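Local coordinates for ankyrin repeat domain protein (Legionella pneumophila subsp. pneumophila, PDB 6MCA) that is the Legionella effector AnkH, an ankyrin repeat protein that interacts with the host LARP7 component of the 7SK snRNP complex, at residues G55-I60 and V79-D85; L92-D97 and L122-P128; G290-I294 and Q336-S341; D168-V172 and S409-I413. One frame throughout, in Å; residues are numbered along the deposited sequence.

Contact 1 (G55-I60 and V79-D85); sequences GFTPLI and VDINKPD
Asp85 lies side by side with Phe56, both side chains pointing the same way, and the carboxylate stands 84° to the ring plane. Its OD2 sits in the plane of the ring, at the edge, 4.0 Å from Phe56 CE1. The acid reaches this spot because CG is lodged between the backbone N and the carbonyl carbon (chi1 55°), while CB lies 3.5 Å from Gly55 O. Asp85 OD2 is also hydrogen-bonded to Trp94 NE1, and OD1 to Thr87 OG1, so the carboxylate is held at both oxygens. Ile60 puts CD1 against the loop backbone, 3.7 Å from Lys83 O. One residue earlier, Leu59 runs at a slant to Ile81, with CD2 3.8 Å from Ile81 CG1 and also against Val79 CG2. Thr57, the N-cap of helix 58-65, accepts from Ile60 N through OG1 at 3.1 Å. The same OG1 lies 2.7 Å from a water, which donates to Lys83 O at 2.7 Å. The Gly-Phe-Thr-Pro-Leu run resembles the Gly-x-Thr-Pro-Leu opening of ankyrin repeats and is consistent with such a unit here. With no direct hydrogen bond between the segments, packing and a single water bridge join them, while partners beyond them, Trp94 and Thr87, satisfy the Asp85 carboxylate and hold it in place.

Contact 2 (L92-D97 and L122-P128); sequences LHWAVD and LCVLVYP
The Thr-Pro-Leu-His signature of the ankyrin repeat supplies His93, whose side chain reaches from helix 91-97 to the loop before helix 126-131. His93 NE2 donates to Leu122 O at 3.1 Å. The bond is bent, 144° at the hydrogen, and the carbonyl oxygen lies 24° out of the imidazole plane. The ring's other nitrogen, ND1, is hydrogen-bonded to Thr90 OG1, so both ends of the imidazole are gripped and its rotation is fixed. Val124 packs on one face as a CH-pi contact: CG2 lies 3.8 Å from the centroid of the His93 ring, near the ring normal. The other branch, CG1, turns to Val96 and Leu92 of the same helix, 3.6 Å from Val96 CG2 and 4.0 Å from Leu92 CG. Val96 uses its second methyl as well, CG1 meeting Pro128 CD at 3.6 Å. Further along, Asp97 OD1 approaches Tyr127 CD2 at 3.7 Å, while OD2 forms a salt bridge with Arg89. An imidazole bonded to a neighbouring loop carbonyl and to its own threonine, with a valine of the next loop over one face, is characteristic of stacked ankyrin repeats.

Contact 3 (G290-I294 and Q336-S341); sequences GSVNI and QMPISS
The carbonyl groups of Val292 and Ile339 are met in different ways by Met337 N and Ser291 OG. Met337 N donates to Val292 O at 3.0 Å, tilted 27° from the carbonyl plane. The Ile339 carbonyl is met from above instead: Ser291 OG, 46° out of the plane and not on a lone pair, donates to Ile339 O at 2.9 Å. The carboxamide of Asn293 brings its OD1 to 4.3 Å from Gln336 CB, whereas its ND2 is bonded to Glu289 O. Asn293 and Gln336 form a non-hydrogen-bonded antiparallel pair, and Gln336 CA lies 3.3 Å from Val292 O in a CA-H...O contact. Strands 292-297 and 331-337 are neighbours in the five-stranded antiparallel sheet, with 331-337 at its margin, and the sheet may belong to the cysteine protease-like part of the protein. A water accepts from Val292 N and can donate to Met337 O, while that same oxygen takes the N-H of Ile339 across the inverse gamma turn centred on Pro338. On the sheet face that carries Val292 and Met337, the two side chains run alongside each other. A chi1 of 168° swings Val292 CG1 away from its own backbone N, to 3.7 Å from Met337 CB. Its other methyl, CG2, lies 3.7 Å from Ile339 CG1, the pair meeting at a slant. Ile294 CD1 reaches Met337 CG at 4.3 Å. Helix 355-364 packs over this face through Val358, which touches Val292 and Met337.

Contact 4 (D168-V172 and S409-I413); sequences DVDIV and SIAAI
Ser409 projects from helix 404-421 onto strand 168-172, and its short side chain meets the strand at every atom. CB lies 3.3 Å from Asp170 O, with Val172 CG2 at the looser distance of 4.4 Å from the same Ser409 CB. Rotation about the first bond (chi1 172°) sets the hydroxyl opposite the serine's own N and turns OG toward the strand. There OG donates to Asp170 O at 2.9 Å, approaching only 15° from the carbonyl plane. The tip is also bordered by carbon, since Ile171 CA lies 3.5 Å from Ser409 OG, with CG2 a little farther. A water accepts from Val172 N at 2.8 Å and donates to Ser409 OG in a long bond. The carbonyl is thus bonded directly, whereas the link to Val172 N through the water is weak. About one helical turn further on, the contact becomes purely apolar. Val169 points to the helix, and its CG2 lies 3.9 Å from Ile413 CG1 and 4.0 Å from Ala412 CB. The Val169 and Ile413 side chains cross at roughly a right angle. Strand and helix run nearly antiparallel, 156° between their directions, with segment axes approaching to 8.0 Å. On the strand's side, Val169 and Ile171 are paired by backbone bonds with Leu181 and Ile179 of strand 178-182, completing a two-stranded hairpin. Helix 147-162 lies against both partners: Ile171 packs on Phe149, Phe153 and Ala156, and Ile413 on Ile159, so the hairpin and helix 404-421 share this helix as a common neighbour.

Overall arrangement
From the N terminus, contact 1 closes a short, mostly helical loop between residues 60 and 79, and contact 2 follows in series, closing 97 to 122. The two touch at Trp94, and so join helix 58-65 and the loop after helix 68-76 to helix 91-97. Contact 4 opens next, spanning 236 residues to tie a hairpin to helix 404-421, and contact 3, which joins neighbouring strands of the five-stranded sheet, lies wholly within that span. No loops cross. Contact 4 comes within about 7 Å of contact 2 at nearest atoms, whereas contact 3 lies across the chain's centre from contacts 1 and 2, their centres about 44 and 35 Å away.

Contact 1 (G55-I60 and V79-D85)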
loop_
_atom_site.group_PDB
_atom_site.type_symbol
_atom_site.label_atom_id
_atom_site.label_comp_id
_atom_site.label_asym_id
_atom_site.label_seq_id
_atom_site.Cartn_x
_atom_site.Cartn_y
_atom_site.Cartn_z
ATOM N N GLY A 55 -7.227 -21.230 6.461
ATOM C CA GLY A 55 -6.153 -20.973 5.525
ATOM C C GLY A 55 -4.786 -20.787 6.144
ATOM O O GLY A 55 -3.861 -20.363 5.441
ATOM N N PHE A 56 -4.624 -21.097 7.427
ATOM C CA PHE A 56 -3.373 -20.890 8.138
ATOM C C PHE A 56 -2.854 -22.212 8.688
ATOM O O PHE A 56 -3.547 -23.232 8.690
ATOM C CB PHE A 56 -3.550 -19.878 9.279
ATOM C CG PHE A 56 -4.039 -18.533 8.827
ATOM C CD1 PHE A 56 -3.294 -17.775 7.943
ATOM C CD2 PHE A 56 -5.241 -18.024 9.292
ATOM C CE1 PHE A 56 -3.739 -16.538 7.524
ATOM C CE2 PHE A 56 -5.690 -16.785 8.877
ATOM C CZ PHE A 56 -4.937 -16.041 7.992
ATOM N N THR A 57 -1.613 -22.182 9.152
ATOM C CA THR A 57 -1.003 -23.280 9.880
ATOM C C THR A 57 -1.101 -23.025 11.376
ATOM O O THR A 57 -1.342 -21.894 11.806
ATOM C CB THR A 57 0.468 -23.441 9.475
ATOM O OG1 THR A 57 1.224 -22.323 9.956
ATOM C CG2 THR A 57 0.603 -23.527 7.964
ATOM N N PRO A 58 -0.946 -24.061 12.207
ATOM C CA PRO A 58 -0.954 -23.828 13.662
ATOM C C PRO A 58 0.062 -22.789 14.118
ATOM O O PRO A 58 -0.240 -21.979 15.004
ATOM C CB PRO A 58 -0.647 -25.219 14.233
ATOM C CG PRO A 58 -1.166 -26.162 13.207
ATOM C CD PRO A 58 -0.939 -25.499 11.877
ATOM N N LEU A 59 1.259 -22.784 13.525
ATOM C CA LEU A 59 2.261 -21.789 13.892
ATOM C C LEU A 59 1.823 -20.387 13.484
ATOM O O LEU A 59 2.034 -19.423 14.228
ATOM C CB LEU A 59 3.605 -22.139 13.257
ATOM C CG LEU A 59 4.806 -21.321 13.736
ATOM C CD1 LEU A 59 4.984 -21.467 15.239
ATOM C CD2 LEU A 59 6.068 -21.737 12.997
ATOM N N ILE A 60 1.210 -20.256 12.307
ATOM C CA ILE A 60 0.702 -18.954 11.888
ATOM C C ILE A 60 -0.457 -18.519 12.777
ATOM O O ILE A 60 -0.608 -17.327 13.067
ATOM C CB ILE A 60 0.308 -18.992 10.399
ATOM C CG1 ILE A 60 1.551 -19.200 9.530
ATOM C CG2 ILE A 60 -0.417 -17.719 9.995
ATOM C CD1 ILE A 60 1.275 -19.159 8.043
ATOM N N VAL A 79 7.951 -28.260 13.495
ATOM C CA VAL A 79 7.144 -27.796 12.372
ATOM C C VAL A 79 8.011 -26.982 11.416
ATOM O O VAL A 79 9.077 -26.465 11.775
ATOM C CB VAL A 79 5.935 -26.978 12.854
ATOM C CG1 VAL A 79 5.047 -27.814 13.762
ATOM C CG2 VAL A 79 6.396 -25.711 13.561
ATOM N N ASP A 80 7.549 -26.875 10.172
ATOM C CA ASP A 80 8.221 -26.034 9.190
ATOM C C ASP A 80 8.035 -24.575 9.591
ATOM O O ASP A 80 6.948 -24.010 9.428
ATOM C CB ASP A 80 7.667 -26.301 7.792
ATOM C CG ASP A 80 8.412 -25.537 6.706
ATOM O OD1 ASP A 80 9.310 -24.730 7.033
ATOM O OD2 ASP A 80 8.098 -25.748 5.515
ATOM N N ILE A 81 9.098 -23.961 10.114
ATOM C CA ILE A 81 9.009 -22.603 10.637
ATOM C C ILE A 81 8.884 -21.549 9.548
ATOM O O ILE A 81 8.655 -20.374 9.862
ATOM C CB ILE A 81 10.228 -22.305 11.534
ATOM C CG1 ILE A 81 9.845 -21.323 12.643
ATOM C CG2 ILE A 81 11.397 -21.782 10.707
ATOM C CD1 ILE A 81 10.795 -21.325 13.813
ATOM N N ASN A 82 9.014 -21.932 8.278
ATOM C CA ASN A 82 8.924 -20.987 7.171
ATOM C C ASN A 82 7.758 -21.278 6.232
ATOM O O ASN A 82 7.688 -20.682 5.151
ATOM C CB ASN A 82 10.234 -20.968 6.379
ATOM C CG ASN A 82 11.363 -20.294 7.133
ATOM O OD1 ASN A 82 11.173 -19.247 7.752
ATOM N ND2 ASN A 82 12.546 -20.893 7.086
ATOM N N LYS A 83 6.847 -22.167 6.605
ATOM C CA LYS A 83 5.728 -22.493 5.726
ATOM C C LYS A 83 4.724 -21.349 5.713
ATOM O O LYS A 83 4.204 -20.978 6.774
ATOM C CB LYS A 83 5.043 -23.785 6.162
ATOM C CG LYS A 83 3.886 -24.172 5.257
ATOM C CD LYS A 83 3.315 -25.533 5.604
ATOM C CE LYS A 83 2.193 -25.904 4.646
ATOM N NZ LYS A 83 1.619 -27.243 4.943
ATOM N N PRO A 84 4.421 -20.766 4.556
ATOM C CA PRO A 84 3.501 -19.625 4.525
ATOM C C PRO A 84 2.071 -20.032 4.216
ATOM O O PRO A 84 1.793 -21.202 3.934
ATOM C CB PRO A 84 4.083 -18.763 3.403
ATOM C CG PRO A 84 4.599 -19.788 2.423
ATOM C CD PRO A 84 5.049 -20.993 3.243
ATOM N N ASP A 85 1.156 -19.068 4.265
ATOM C CA ASP A 85 -0.194 -19.274 3.760
ATOM C C ASP A 85 -0.182 -19.036 2.250
ATOM O O ASP A 85 0.876 -18.877 1.634
ATOM C CB ASP A 85 -1.184 -18.377 4.501
ATOM C CG ASP A 85 -0.802 -16.912 4.447
ATOM O OD1 ASP A 85 -0.986 -16.288 3.382
ATOM O OD2 ASP A 85 -0.325 -16.379 5.471
HETATM O O HOH W 1 3.781 -22.126 9.143
#

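Contact 2 (L92-D97 and L122-P128)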
loop_
_atom_site.group_PDB
_atom_site.type_symbol
_atom_site.label_atom_id
_atom_site.label_comp_id
_atom_site.label_asym_id
_atom_site.label_seq_id
_atom_site.Cartn_x
_atom_site.Cartn_y
_atom_site.Cartn_z
ATOM N N LEU A 92 6.963 -15.496 10.316
ATOM C CA LEU A 92 7.714 -14.292 10.648
ATOM C C LEU A 92 7.008 -13.043 10.137
ATOM O O LEU A 92 6.997 -12.011 10.816
ATOM C CB LEU A 92 9.130 -14.381 10.081
ATOM C CG LEU A 92 10.100 -13.302 10.564
ATOM C CD1 LEU A 92 10.267 -13.375 12.074
ATOM C CD2 LEU A 92 11.441 -13.440 9.866
ATOM N N HIS A 93 6.419 -13.117 8.939
ATOM C CA HIS A 93 5.619 -12.007 8.430
ATOM C C HIS A 93 4.510 -11.644 9.408
ATOM O O HIS A 93 4.296 -10.466 9.717
ATOM C CB HIS A 93 5.022 -12.367 7.068
ATOM C CG HIS A 93 5.931 -12.101 5.909
ATOM N ND1 HIS A 93 6.736 -13.074 5.358
ATOM C CD2 HIS A 93 6.147 -10.977 5.184
ATOM C CE1 HIS A 93 7.415 -12.560 4.347
ATOM N NE2 HIS A 93 7.077 -11.289 4.221
ATOM N N TRP A 94 3.798 -12.652 9.914
ATOM C CA TRP A 94 2.681 -12.395 10.817
ATOM C C TRP A 94 3.159 -11.841 12.151
ATOM O O TRP A 94 2.525 -10.944 12.719
ATOM C CB TRP A 94 1.873 -13.675 11.023
ATOM C CG TRP A 94 1.149 -14.110 9.792
ATOM C CD1 TRP A 94 1.514 -15.104 8.933
ATOM C CD2 TRP A 94 -0.063 -13.555 9.271
ATOM N NE1 TRP A 94 0.601 -15.207 7.913
ATOM C CE2 TRP A 94 -0.377 -14.266 8.096
ATOM C CE3 TRP A 94 -0.916 -12.526 9.686
ATOM C CZ2 TRP A 94 -1.506 -13.982 7.332
ATOM C CZ3 TRP A 94 -2.036 -12.247 8.926
ATOM C CH2 TRP A 94 -2.321 -12.972 7.762
ATOM N N ALA A 95 4.273 -12.364 12.669
ATOM C CA ALA A 95 4.802 -11.853 13.930
ATOM C C ALA A 95 5.267 -10.411 13.790
ATOM O O ALA A 95 5.060 -9.591 14.694
ATOM C CB ALA A 95 5.948 -12.739 14.416
ATOM N N VAL A 96 5.884 -10.076 12.656
ATOM C CA VAL A 96 6.435 -8.739 12.470
ATOM C C VAL A 96 5.323 -7.729 12.216
ATOM O O VAL A 96 5.345 -6.614 12.753
ATOM C CB VAL A 96 7.473 -8.757 11.333
ATOM C CG1 VAL A 96 7.707 -7.362 10.797
ATOM C CG2 VAL A 96 8.777 -9.367 11.824
ATOM N N ASP A 97 4.328 -8.099 11.404
ATOM C CA ASP A 97 3.191 -7.212 11.181
ATOM C C ASP A 97 2.429 -6.924 12.469
ATOM O O ASP A 97 1.754 -5.891 12.559
ATOM C CB ASP A 97 2.249 -7.811 10.133
ATOM C CG ASP A 97 2.925 -8.012 8.788
ATOM O OD1 ASP A 97 4.099 -7.610 8.642
ATOM O OD2 ASP A 97 2.282 -8.574 7.876
ATOM N N LEU A 122 6.654 -8.718 -1.215
ATOM C CA LEU A 122 6.738 -7.878 -0.027
ATOM C C LEU A 122 7.502 -8.636 1.053
ATOM O O LEU A 122 7.023 -9.655 1.562
ATOM C CB LEU A 122 5.339 -7.490 0.446
ATOM C CG LEU A 122 5.206 -6.378 1.486
ATOM C CD1 LEU A 122 3.970 -5.541 1.203
ATOM C CD2 LEU A 122 5.149 -6.957 2.891
ATOM N N CYS A 123 8.685 -8.139 1.408
ATOM C CA CYS A 123 9.545 -8.828 2.355
ATOM C C CYS A 123 9.160 -8.479 3.792
ATOM O O CYS A 123 8.277 -7.659 4.051
ATOM C CB CYS A 123 11.012 -8.503 2.078
ATOM S SG CYS A 123 11.540 -6.847 2.562
ATOM N N VAL A 124 9.851 -9.116 4.742
ATOM C CA VAL A 124 9.497 -9.007 6.155
ATOM C C VAL A 124 9.672 -7.581 6.667
ATOM O O VAL A 124 8.933 -7.136 7.553
ATOM C CB VAL A 124 10.333 -10.014 6.973
ATOM C CG1 VAL A 124 10.047 -9.888 8.462
ATOM C CG2 VAL A 124 10.066 -11.434 6.495
ATOM N N LEU A 125 10.632 -6.838 6.114
ATOM C CA LEU A 125 10.974 -5.517 6.630
ATOM C C LEU A 125 10.037 -4.408 6.163
ATOM O O LEU A 125 10.092 -3.310 6.725
ATOM C CB LEU A 125 12.405 -5.153 6.224
ATOM C CG LEU A 125 13.556 -5.535 7.155
ATOM C CD1 LEU A 125 14.884 -5.239 6.477
ATOM C CD2 LEU A 125 13.453 -4.798 8.478
ATOM N N VAL A 126 9.186 -4.663 5.166
ATOM C CA VAL A 126 8.470 -3.579 4.489
ATOM C C VAL A 126 7.579 -2.818 5.465
ATOM O O VAL A 126 7.639 -1.585 5.558
ATOM C CB VAL A 126 7.661 -4.133 3.303
ATOM C CG1 VAL A 126 6.646 -3.104 2.826
ATOM C CG2 VAL A 126 8.592 -4.536 2.171
ATOM N N TYR A 127 6.737 -3.536 6.203
ATOM C CA TYR A 127 5.774 -2.877 7.078
ATOM C C TYR A 127 6.444 -2.218 8.284
ATOM O O TYR A 127 6.070 -1.092 8.636
ATOM C CB TYR A 127 4.691 -3.863 7.525
ATOM C CG TYR A 127 3.629 -4.080 6.472
ATOM C CD1 TYR A 127 2.798 -3.041 6.074
ATOM C CD2 TYR A 127 3.466 -5.319 5.864
ATOM C CE1 TYR A 127 1.830 -3.229 5.107
ATOM C CE2 TYR A 127 2.499 -5.517 4.895
ATOM C CZ TYR A 127 1.685 -4.469 4.521
ATOM O OH TYR A 127 0.722 -4.662 3.557
ATOM N N PRO A 128 7.415 -2.855 8.953
ATOM C CA PRO A 128 8.137 -2.127 10.009
ATOM C C PRO A 128 8.876 -0.902 9.497
ATOM O O PRO A 128 8.979 0.094 10.224
ATOM C CB PRO A 128 9.104 -3.178 10.576
ATOM C CG PRO A 128 9.115 -4.291 9.591
ATOM C CD PRO A 128 7.769 -4.285 8.957
#

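Contact 3 (G290-I294 and Q336-S341)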
loop_
_atom_site.group_PDB
_atom_site.type_symbol
_atom_site.label_atom_id
_atom_site.label_comp_id
_atom_site.label_asym_id
_atom_site.label_seq_id
_atom_site.Cartn_x
_atom_site.Cartn_y
_atom_site.Cartn_z
ATOM N N GLY A 290 -20.826 11.184 -9.232
ATOM C CA GLY A 290 -19.654 11.987 -8.969
ATOM C C GLY A 290 -18.693 11.246 -8.057
ATOM O O GLY A 290 -18.997 10.191 -7.499
ATOM N N SER A 291 -17.502 11.823 -7.896
ATOM C CA SER A 291 -16.441 11.104 -7.199
ATOM C C SER A 291 -16.618 11.134 -5.686
ATOM O O SER A 291 -16.431 10.109 -5.023
ATOM C CB SER A 291 -15.079 11.679 -7.582
ATOM O OG SER A 291 -14.691 11.258 -8.877
ATOM N N VAL A 292 -16.962 12.289 -5.120
ATOM C CA VAL A 292 -16.925 12.491 -3.674
ATOM C C VAL A 292 -18.228 13.131 -3.225
ATOM O O VAL A 292 -18.531 14.269 -3.614
ATOM C CB VAL A 292 -15.733 13.364 -3.249
ATOM C CG1 VAL A 292 -15.897 13.803 -1.804
ATOM C CG2 VAL A 292 -14.426 12.612 -3.448
ATOM N N ASN A 293 -18.969 12.426 -2.369
ATOM C CA ASN A 293 -20.223 12.924 -1.813
ATOM C C ASN A 293 -20.140 12.988 -0.294
ATOM O O ASN A 293 -19.638 12.062 0.351
ATOM C CB ASN A 293 -21.404 12.041 -2.231
ATOM C CG ASN A 293 -21.736 12.174 -3.702
ATOM O OD1 ASN A 293 -22.435 13.102 -4.109
ATOM N ND2 ASN A 293 -21.237 11.247 -4.509
ATOM N N ILE A 294 -20.650 14.079 0.278
ATOM C CA ILE A 294 -20.610 14.331 1.714
ATOM C C ILE A 294 -22.038 14.495 2.213
ATOM O O ILE A 294 -22.787 15.337 1.703
ATOM C CB ILE A 294 -19.770 15.578 2.048
ATOM C CG1 ILE A 294 -18.371 15.463 1.435
ATOM C CG2 ILE A 294 -19.688 15.779 3.556
ATOM C CD1 ILE A 294 -17.587 16.756 1.457
ATOM N N GLN A 336 -20.597 18.082 -2.195
ATOM C CA GLN A 336 -19.851 17.221 -3.099
ATOM C C GLN A 336 -18.513 17.879 -3.390
ATOM O O GLN A 336 -18.336 19.082 -3.189
ATOM C CB GLN A 336 -20.622 16.959 -4.399
ATOM C CG GLN A 336 -20.978 18.218 -5.171
ATOM C CD GLN A 336 -22.001 17.969 -6.264
ATOM O OE1 GLN A 336 -23.205 17.926 -6.006
ATOM N NE2 GLN A 336 -21.527 17.809 -7.494
ATOM N N MET A 337 -17.564 17.074 -3.864
ATOM C CA MET A 337 -16.246 17.606 -4.184
ATOM C C MET A 337 -15.864 17.225 -5.611
ATOM O O MET A 337 -15.995 16.051 -5.996
ATOM C CB MET A 337 -15.185 17.114 -3.192
ATOM C CG MET A 337 -15.156 17.913 -1.895
ATOM S SD MET A 337 -13.808 17.466 -0.785
ATOM C CE MET A 337 -12.384 17.799 -1.822
ATOM N N PRO A 338 -15.393 18.180 -6.420
ATOM C CA PRO A 338 -15.022 17.904 -7.826
ATOM C C PRO A 338 -13.671 17.211 -7.950
ATOM O O PRO A 338 -12.679 17.761 -8.438
ATOM C CB PRO A 338 -15.026 19.307 -8.442
ATOM C CG PRO A 338 -14.627 20.199 -7.318
ATOM C CD PRO A 338 -15.239 19.604 -6.075
ATOM N N ILE A 339 -13.622 15.965 -7.497
ATOM C CA ILE A 339 -12.433 15.132 -7.627
ATOM C C ILE A 339 -12.495 14.418 -8.971
ATOM O O ILE A 339 -13.538 13.871 -9.345
ATOM C CB ILE A 339 -12.336 14.130 -6.464
ATOM C CG1 ILE A 339 -12.035 14.860 -5.151
ATOM C CG2 ILE A 339 -11.283 13.076 -6.749
ATOM C CD1 ILE A 339 -10.558 14.972 -4.829
ATOM N N SER A 340 -11.381 14.432 -9.701
ATOM C CA SER A 340 -11.356 13.855 -11.038
ATOM C C SER A 340 -11.616 12.353 -10.989
ATOM O O SER A 340 -11.209 11.656 -10.054
ATOM C CB SER A 340 -10.012 14.131 -11.712
ATOM O OG SER A 340 -9.006 13.260 -11.224
ATOM N N SER A 341 -12.304 11.857 -12.012
ATOM C CA SER A 341 -12.636 10.445 -12.096
ATOM C C SER A 341 -11.427 9.630 -12.546
ATOM O O SER A 341 -10.511 10.132 -13.202
ATOM C CB SER A 341 -13.802 10.221 -13.060
ATOM O OG SER A 341 -14.979 10.862 -12.600
HETATM O O HOH W 2 -18.498 14.696 -6.730
#

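Contact 4 (D168-V172 and S409-I413)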
loop_
_atom_site.group_PDB
_atom_site.type_symbol
_atom_site.label_atom_id
_atom_site.label_comp_id
_atom_site.label_asym_id
_atom_site.label_seq_id
_atom_site.Cartn_x
_atom_site.Cartn_y
_atom_site.Cartn_z
ATOM N N ASP A 168 5.015 -4.545 -15.618
ATOM C CA ASP A 168 5.843 -5.050 -14.536
ATOM C C ASP A 168 7.206 -4.371 -14.545
ATOM O O ASP A 168 7.563 -3.636 -15.470
ATOM C CB ASP A 168 6.019 -6.571 -14.648
ATOM C CG ASP A 168 4.699 -7.314 -14.655
ATOM O OD1 ASP A 168 3.825 -6.986 -13.825
ATOM O OD2 ASP A 168 4.539 -8.228 -15.491
ATOM N N VAL A 169 7.966 -4.626 -13.482
ATOM C CA VAL A 169 9.375 -4.248 -13.421
ATOM C C VAL A 169 10.067 -5.190 -12.448
ATOM O O VAL A 169 9.466 -5.664 -11.483
ATOM C CB VAL A 169 9.571 -2.766 -13.015
ATOM C CG1 VAL A 169 9.418 -2.583 -11.511
ATOM C CG2 VAL A 169 10.929 -2.261 -13.488
ATOM N N ASP A 170 11.335 -5.480 -12.711
ATOM C CA ASP A 170 12.082 -6.421 -11.891
ATOM C C ASP A 170 12.935 -5.672 -10.876
ATOM O O ASP A 170 13.714 -4.786 -11.244
ATOM C CB ASP A 170 12.953 -7.332 -12.757
ATOM C CG ASP A 170 12.161 -8.462 -13.387
ATOM O OD1 ASP A 170 11.011 -8.222 -13.810
ATOM O OD2 ASP A 170 12.684 -9.596 -13.448
ATOM N N ILE A 171 12.777 -6.032 -9.607
ATOM C CA ILE A 171 13.600 -5.494 -8.535
ATOM C C ILE A 171 14.501 -6.611 -8.019
ATOM O O ILE A 171 14.387 -7.767 -8.417
ATOM C CB ILE A 171 12.757 -4.879 -7.401
ATOM C CG1 ILE A 171 11.943 -5.958 -6.685
ATOM C CG2 ILE A 171 11.849 -3.783 -7.945
ATOM C CD1 ILE A 171 11.306 -5.483 -5.397
ATOM N N VAL A 172 15.412 -6.249 -7.122
ATOM C CA VAL A 172 16.418 -7.174 -6.611
ATOM C C VAL A 172 16.027 -7.598 -5.203
ATOM O O VAL A 172 15.774 -6.750 -4.339
ATOM C CB VAL A 172 17.816 -6.532 -6.625
ATOM C CG1 VAL A 172 18.849 -7.498 -6.078
ATOM C CG2 VAL A 172 18.181 -6.093 -8.033
ATOM N N SER A 409 17.891 -2.329 -12.110
ATOM C CA SER A 409 16.488 -2.193 -11.724
ATOM C C SER A 409 16.069 -0.725 -11.677
ATOM O O SER A 409 15.007 -0.349 -12.193
ATOM C CB SER A 409 16.252 -2.865 -10.371
ATOM O OG SER A 409 14.950 -2.591 -9.888
ATOM N N ILE A 410 16.897 0.120 -11.059
ATOM C CA ILE A 410 16.575 1.538 -10.950
ATOM C C ILE A 410 16.547 2.190 -12.327
ATOM O O ILE A 410 15.698 3.045 -12.604
ATOM C CB ILE A 410 17.570 2.235 -10.003
ATOM C CG1 ILE A 410 17.380 1.728 -8.571
ATOM C CG2 ILE A 410 17.403 3.746 -10.057
ATOM C CD1 ILE A 410 18.442 2.203 -7.603
ATOM N N ALA A 411 17.463 1.794 -13.215
ATOM C CA ALA A 411 17.455 2.335 -14.569
ATOM C C ALA A 411 16.194 1.924 -15.318
ATOM O O ALA A 411 15.622 2.726 -16.064
ATOM C CB ALA A 411 18.704 1.880 -15.324
ATOM N N ALA A 412 15.745 0.680 -15.129
ATOM C CA ALA A 412 14.493 0.250 -15.745
ATOM C C ALA A 412 13.315 1.066 -15.225
ATOM O O ALA A 412 12.439 1.471 -15.998
ATOM C CB ALA A 412 14.269 -1.240 -15.494
ATOM N N ILE A 413 13.282 1.323 -13.915
ATOM C CA ILE A 413 12.198 2.122 -13.343
ATOM C C ILE A 413 12.217 3.539 -13.909
ATOM O O ILE A 413 11.170 4.097 -14.270
ATOM C CB ILE A 413 12.288 2.125 -11.806
ATOM C CG1 ILE A 413 12.142 0.703 -11.260
ATOM C CG2 ILE A 413 11.225 3.034 -11.208
ATOM C CD1 ILE A 413 12.437 0.587 -9.780
HETATM O O HOH W 3 15.861 -3.511 -6.679
#